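Local coordinates for protein probable glutathione S-transferase (Pseudomonas aeruginosa, PDB 6JWK) that probably isomerises maleylpyruvate, as a member of the zeta class of the glutathione S-transferase superfamily, at residues 12-17 with 167-172; 19-24 with 80-85. All coordinates share one frame; numbering follows the deposited sequence.

Interaction 1 of 2, residues 12-17 with 167-172; sequences SYRVRI and LVPQLA
Tyr13 lays one face of its phenol ring over Pro169 of the facing helix, with Pro169 CG 4.0 Å from the ring centroid and 28° off the ring normal, the geometry of a CH-pi contact. Tyr13 CG lies anti to its own backbone nitrogen (chi1 -171°), which sends the phenol outward from its helix and across the pyrrolidine. Pro169 CB and CG both come nearest to this face on its CD2 side, Pro169 CG at 3.7 Å from Tyr13 CD2. Farther out, the phenol meets Val168 at about a right angle, and Val168 CG1 is 3.3 Å from Tyr13 OH. Arg14 takes part through the base of its side chain, its CG lying 4.1 Å from Pro169 CG, while the extended chain carries the guanidinium away from the proline to Ser66 OG, which hydrogen-bonds NH1. The contact joins the thioredoxin-like N-terminal domain to the all-helical C-terminal domain of the GST fold, helix 10-22 facing helix 162-176 with short-segment axes 9.0 Å apart and directed 140° from each other. At Pro169 the second helix is kinked, since the imide nitrogen has no hydrogen to give to the preceding turn. One turn beyond Tyr13, the end of the Ile17 side chain meets the same pyrrolidine, Ile17 CD1 at 4.0 Å from Pro169 CG. Its CD1 also lies 4.2 Å from Val168 CG1, and Phe200 of helix 198-203 touches both Ile17 and Val168.

Interaction 2 of 2, residues 19-24 with 80-85; sequences LALKGL and PRLIPL
The C-terminal end of helix 10-22, closed by a Schellman motif, meets the loop that runs from helix 66-76 to helix 87-103, the connection between the two GST domains. Gly23 has positive phi, and the motif is closed by two backbone bonds, Leu24 N to Leu19 O and Gly23 N to Ala20 O. Just before this turn, Leu21 points at the loop, and Lys22 reaches it with the end of its chain. Leu21 CD1 packs against Leu82 CD2 at 3.8 Å, and the same Leu82 methyl lies 4.0 Å from Leu21 CB, so it sits against both the root and one branch of that side chain. Pro80, preceded by a cis peptide bond, brings its ring to the helix end, with CG 3.4 Å from the backbone O of Leu21. Lys22 starts off to one side, but a bend at chi2 (-71°) turns the remaining chain toward the loop. Its CE passes 4.0 Å from Leu82 CD1, and NZ gives a 2.6 Å hydrogen bond to Pro80 O. That donor stands above the carbonyl plane, 39° out of it, with a C=O...N angle of 139°. NZ also forms a salt bridge with Asp74 OD1 and a hydrogen bond to Gln77 O, while the Asp74 carboxylate accepts hydrogen bonds from the backbone N of Leu82 (at OD1) and of Ile83 (at OD2). Three oxygens therefore grip one ammonium group, and the shared Asp74 couples helix end and loop; its negative charge probably favours a protonated lysine.

How the interactions relate
Both interactions draw on helix 10-22, whose residues 12-17 and 19-24 have just one residue between them, yet the two contacts do not otherwise touch and their centres are 14 Å apart. Interaction 1 lies about 3 Å from the centre of the chain, all five of its touching residues buried; interaction 2 lies about 14 Å from it and is partly buried. The first is apolar and the second adds a charged hydrogen bond. Helix 198-203 borders both, through Phe200, which touches Ile17, Val168 and Leu21. In zeta-class relatives the glutathione-binding serine motif lies at the start of this helix, so interaction 1 is probably the nearer to that site. Along the chain, 80-85 falls between 24 and 167.

Interaction 1 of 2, residues 12-17 with 167-172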
loop_
_atom_site.group_PDB
_atom_site.type_symbol
_atom_site.label_atom_id
_atom_site.label_comp_id
_atom_site.label_asym_id
_atom_site.label_seq_id
_atom_site.Cartn_x
_atom_site.Cartn_y
_atom_site.Cartn_z
ATOM N N SER B 12 -1.574 6.811 11.789
ATOM C CA SER B 12 -2.326 7.989 12.326
ATOM C C SER B 12 -1.566 9.278 11.970
ATOM O O SER B 12 -2.173 10.258 11.547
ATOM C CB SER B 12 -2.533 7.901 13.823
ATOM O OG SER B 12 -3.337 6.783 14.165
ATOM N N TYR B 13 -0.263 9.263 12.192
ATOM C CA TYR B 13 0.616 10.428 11.916
ATOM C C TYR B 13 0.423 10.851 10.438
ATOM O O TYR B 13 0.266 12.057 10.165
ATOM C CB TYR B 13 2.037 10.040 12.320
ATOM C CG TYR B 13 3.057 11.153 12.314
ATOM C CD1 TYR B 13 2.704 12.486 12.118
ATOM C CD2 TYR B 13 4.387 10.869 12.608
ATOM C CE1 TYR B 13 3.666 13.493 12.125
ATOM C CE2 TYR B 13 5.354 11.872 12.625
ATOM C CZ TYR B 13 4.987 13.187 12.391
ATOM O OH TYR B 13 5.945 14.158 12.427
ATOM N N ARG B 14 0.461 9.904 9.495
ATOM C CA ARG B 14 0.282 10.184 8.037
ATOM C C ARG B 14 -0.978 11.030 7.844
ATOM O O ARG B 14 -0.948 11.978 7.127
ATOM C CB ARG B 14 0.091 8.916 7.183
ATOM C CG ARG B 14 1.284 7.974 7.139
ATOM C CD ARG B 14 0.896 6.759 6.347
ATOM N NE ARG B 14 1.941 5.775 6.392
ATOM C CZ ARG B 14 1.826 4.549 5.960
ATOM N NH1 ARG B 14 0.658 4.127 5.502
ATOM N NH2 ARG B 14 2.860 3.727 6.029
ATOM N N VAL B 15 -2.084 10.643 8.467
ATOM C CA VAL B 15 -3.386 11.323 8.232
ATOM C C VAL B 15 -3.485 12.622 9.016
ATOM O O VAL B 15 -4.146 13.581 8.514
ATOM C CB VAL B 15 -4.553 10.374 8.578
ATOM C CG1 VAL B 15 -5.881 11.058 8.346
ATOM C CG2 VAL B 15 -4.465 9.083 7.753
ATOM N N ARG B 16 -2.897 12.705 10.206
ATOM C CA ARG B 16 -2.812 13.999 10.946
ATOM C C ARG B 16 -2.026 15.017 10.107
ATOM O O ARG B 16 -2.413 16.200 10.065
ATOM C CB ARG B 16 -2.169 13.857 12.318
ATOM C CG ARG B 16 -3.014 13.085 13.324
ATOM C CD ARG B 16 -2.511 13.222 14.748
ATOM N NE ARG B 16 -1.073 12.988 14.905
ATOM C CZ ARG B 16 -0.488 11.842 15.214
ATOM N NH1 ARG B 16 -1.206 10.757 15.457
ATOM N NH2 ARG B 16 0.838 11.798 15.331
ATOM N N ILE B 17 -0.985 14.599 9.400
ATOM C CA ILE B 17 -0.271 15.576 8.515
ATOM C C ILE B 17 -1.222 16.006 7.398
ATOM O O ILE B 17 -1.326 17.236 7.108
ATOM C CB ILE B 17 0.998 14.927 7.950
ATOM C CG1 ILE B 17 1.999 14.592 9.058
ATOM C CG2 ILE B 17 1.629 15.766 6.854
ATOM C CD1 ILE B 17 3.124 13.661 8.580
ATOM N N LEU B 167 6.582 9.729 4.215
ATOM C CA LEU B 167 8.024 9.701 4.568
ATOM C C LEU B 167 8.291 10.176 5.988
ATOM O O LEU B 167 9.154 9.583 6.679
ATOM C CB LEU B 167 8.821 10.509 3.552
ATOM C CG LEU B 167 9.388 9.624 2.441
ATOM C CD1 LEU B 167 9.847 10.437 1.220
ATOM C CD2 LEU B 167 10.519 8.744 2.990
ATOM N N VAL B 168 7.660 11.248 6.415
ATOM C CA VAL B 168 8.012 11.867 7.714
ATOM C C VAL B 168 7.762 10.847 8.816
ATOM O O VAL B 168 8.615 10.669 9.664
ATOM C CB VAL B 168 7.279 13.207 7.917
ATOM C CG1 VAL B 168 7.199 13.632 9.370
ATOM C CG2 VAL B 168 7.962 14.260 7.052
ATOM N N PRO B 169 6.618 10.130 8.852
ATOM C CA PRO B 169 6.455 9.127 9.891
ATOM C C PRO B 169 7.477 7.980 9.799
ATOM O O PRO B 169 8.021 7.522 10.834
ATOM C CB PRO B 169 4.987 8.697 9.692
ATOM C CG PRO B 169 4.321 9.898 9.070
ATOM C CD PRO B 169 5.382 10.363 8.063
ATOM N N GLN B 170 7.804 7.557 8.592
ATOM C CA GLN B 170 8.753 6.448 8.373
ATOM C C GLN B 170 10.175 6.857 8.857
ATOM O O GLN B 170 10.885 6.009 9.468
ATOM C CB GLN B 170 8.757 6.063 6.892
ATOM C CG GLN B 170 9.729 4.932 6.565
ATOM C CD GLN B 170 9.298 3.723 7.340
ATOM O OE1 GLN B 170 9.897 3.385 8.369
ATOM N NE2 GLN B 170 8.225 3.101 6.877
ATOM N N LEU B 171 10.624 8.081 8.571
ATOM C CA LEU B 171 11.975 8.540 9.053
ATOM C C LEU B 171 11.980 8.669 10.580
ATOM O O LEU B 171 12.940 8.194 11.216
ATOM C CB LEU B 171 12.355 9.852 8.352
ATOM C CG LEU B 171 12.649 9.720 6.869
ATOM C CD1 LEU B 171 12.701 11.100 6.222
ATOM C CD2 LEU B 171 13.951 8.957 6.668
ATOM N N ALA B 172 10.922 9.193 11.197
ATOM C CA ALA B 172 10.875 9.319 12.680
ATOM C C ALA B 172 11.038 7.915 13.284
ATOM O O ALA B 172 11.851 7.738 14.169
ATOM C CB ALA B 172 9.604 9.980 13.128
#

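Interaction 2 of 2, residues 19-24 with 80-85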
loop_
_atom_site.group_PDB
_atom_site.type_symbol
_atom_site.label_atom_id
_atom_site.label_comp_id
_atom_site.label_asym_id
_atom_site.label_seq_id
_atom_site.Cartn_x
_atom_site.Cartn_y
_atom_site.Cartn_z
ATOM N N LEU B 19 -4.536 16.112 7.286
ATOM C CA LEU B 19 -5.538 17.063 7.831
ATOM C C LEU B 19 -4.890 18.434 8.104
ATOM O O LEU B 19 -5.545 19.449 7.831
ATOM C CB LEU B 19 -6.187 16.465 9.092
ATOM C CG LEU B 19 -7.069 15.257 8.811
ATOM C CD1 LEU B 19 -7.440 14.522 10.107
ATOM C CD2 LEU B 19 -8.347 15.659 8.070
ATOM N N ALA B 20 -3.698 18.477 8.688
ATOM C CA ALA B 20 -3.000 19.738 9.028
ATOM C C ALA B 20 -2.727 20.496 7.733
ATOM O O ALA B 20 -3.062 21.680 7.697
ATOM C CB ALA B 20 -1.753 19.502 9.836
ATOM N N LEU B 21 -2.276 19.831 6.662
ATOM C CA LEU B 21 -2.029 20.524 5.375
ATOM C C LEU B 21 -3.331 21.114 4.809
ATOM O O LEU B 21 -3.283 22.182 4.163
ATOM C CB LEU B 21 -1.368 19.551 4.392
ATOM C CG LEU B 21 0.060 19.166 4.748
ATOM C CD1 LEU B 21 0.533 18.031 3.840
ATOM C CD2 LEU B 21 0.976 20.388 4.614
ATOM N N LYS B 22 -4.466 20.459 5.039
ATOM C CA LYS B 22 -5.772 20.950 4.545
ATOM C C LYS B 22 -6.286 22.088 5.441
ATOM O O LYS B 22 -7.165 22.780 4.979
ATOM C CB LYS B 22 -6.817 19.824 4.555
ATOM C CG LYS B 22 -6.549 18.704 3.560
ATOM C CD LYS B 22 -6.761 19.107 2.132
ATOM C CE LYS B 22 -6.899 17.931 1.183
ATOM N NZ LYS B 22 -6.686 18.388 -0.218
ATOM N N GLY B 23 -5.815 22.200 6.685
ATOM C CA GLY B 23 -6.326 23.129 7.714
ATOM C C GLY B 23 -7.589 22.604 8.378
ATOM O O GLY B 23 -8.420 23.423 8.787
ATOM N N LEU B 24 -7.726 21.280 8.512
ATOM C CA LEU B 24 -8.886 20.583 9.141
ATOM C C LEU B 24 -8.452 19.830 10.410
ATOM O O LEU B 24 -9.078 18.804 10.730
ATOM C CB LEU B 24 -9.440 19.572 8.119
ATOM C CG LEU B 24 -9.928 20.125 6.783
ATOM C CD1 LEU B 24 -10.191 19.002 5.807
ATOM C CD2 LEU B 24 -11.176 20.970 6.954
ATOM N N PRO B 80 -5.451 22.668 -0.470
ATOM C CA PRO B 80 -4.366 22.286 -1.378
ATOM C C PRO B 80 -4.302 20.749 -1.597
ATOM O O PRO B 80 -4.676 19.981 -0.718
ATOM C CB PRO B 80 -3.139 22.783 -0.630
ATOM C CG PRO B 80 -3.507 22.517 0.826
ATOM C CD PRO B 80 -4.977 22.905 0.903
ATOM N N ARG B 81 -3.890 20.329 -2.793
ATOM C CA ARG B 81 -4.099 18.959 -3.292
ATOM C C ARG B 81 -3.031 18.039 -2.693
ATOM O O ARG B 81 -1.886 18.384 -2.717
ATOM C CB ARG B 81 -4.111 18.978 -4.818
ATOM C CG ARG B 81 -4.778 17.746 -5.395
ATOM C CD ARG B 81 -4.976 17.845 -6.882
ATOM N NE ARG B 81 -6.088 18.751 -7.105
ATOM C CZ ARG B 81 -7.368 18.435 -6.970
ATOM N NH1 ARG B 81 -8.282 19.368 -7.191
ATOM N NH2 ARG B 81 -7.731 17.208 -6.626
ATOM N N LEU B 82 -3.376 16.879 -2.146
ATOM C CA LEU B 82 -2.330 15.989 -1.554
ATOM C C LEU B 82 -1.835 14.998 -2.605
ATOM O O LEU B 82 -0.759 14.418 -2.429
ATOM C CB LEU B 82 -2.880 15.270 -0.317
ATOM C CG LEU B 82 -3.304 16.199 0.817
ATOM C CD1 LEU B 82 -3.921 15.422 1.948
ATOM C CD2 LEU B 82 -2.154 17.033 1.331
ATOM N N ILE B 83 -2.625 14.762 -3.648
ATOM C CA ILE B 83 -2.287 13.819 -4.758
ATOM C C ILE B 83 -2.354 14.579 -6.063
ATOM O O ILE B 83 -3.388 15.148 -6.387
ATOM C CB ILE B 83 -3.229 12.588 -4.776
ATOM C CG1 ILE B 83 -3.193 11.854 -3.435
ATOM C CG2 ILE B 83 -2.845 11.659 -5.926
ATOM C CD1 ILE B 83 -4.174 10.730 -3.319
ATOM N N PRO B 84 -1.296 14.564 -6.888
ATOM C CA PRO B 84 -1.277 15.366 -8.103
ATOM C C PRO B 84 -2.384 15.017 -9.103
ATOM O O PRO B 84 -2.797 13.870 -9.180
ATOM C CB PRO B 84 0.061 15.005 -8.746
ATOM C CG PRO B 84 0.881 14.524 -7.578
ATOM C CD PRO B 84 -0.097 13.740 -6.744
ATOM N N LEU B 85 -2.798 16.014 -9.878
ATOM C CA LEU B 85 -3.812 15.855 -10.945
ATOM C C LEU B 85 -3.142 15.285 -12.190
ATOM O O LEU B 85 -3.737 14.418 -12.841
ATOM C CB LEU B 85 -4.421 17.230 -11.244
ATOM C CG LEU B 85 -5.631 17.587 -10.394
ATOM C CD1 LEU B 85 -6.239 18.909 -10.867
ATOM C CD2 LEU B 85 -6.646 16.464 -10.438
#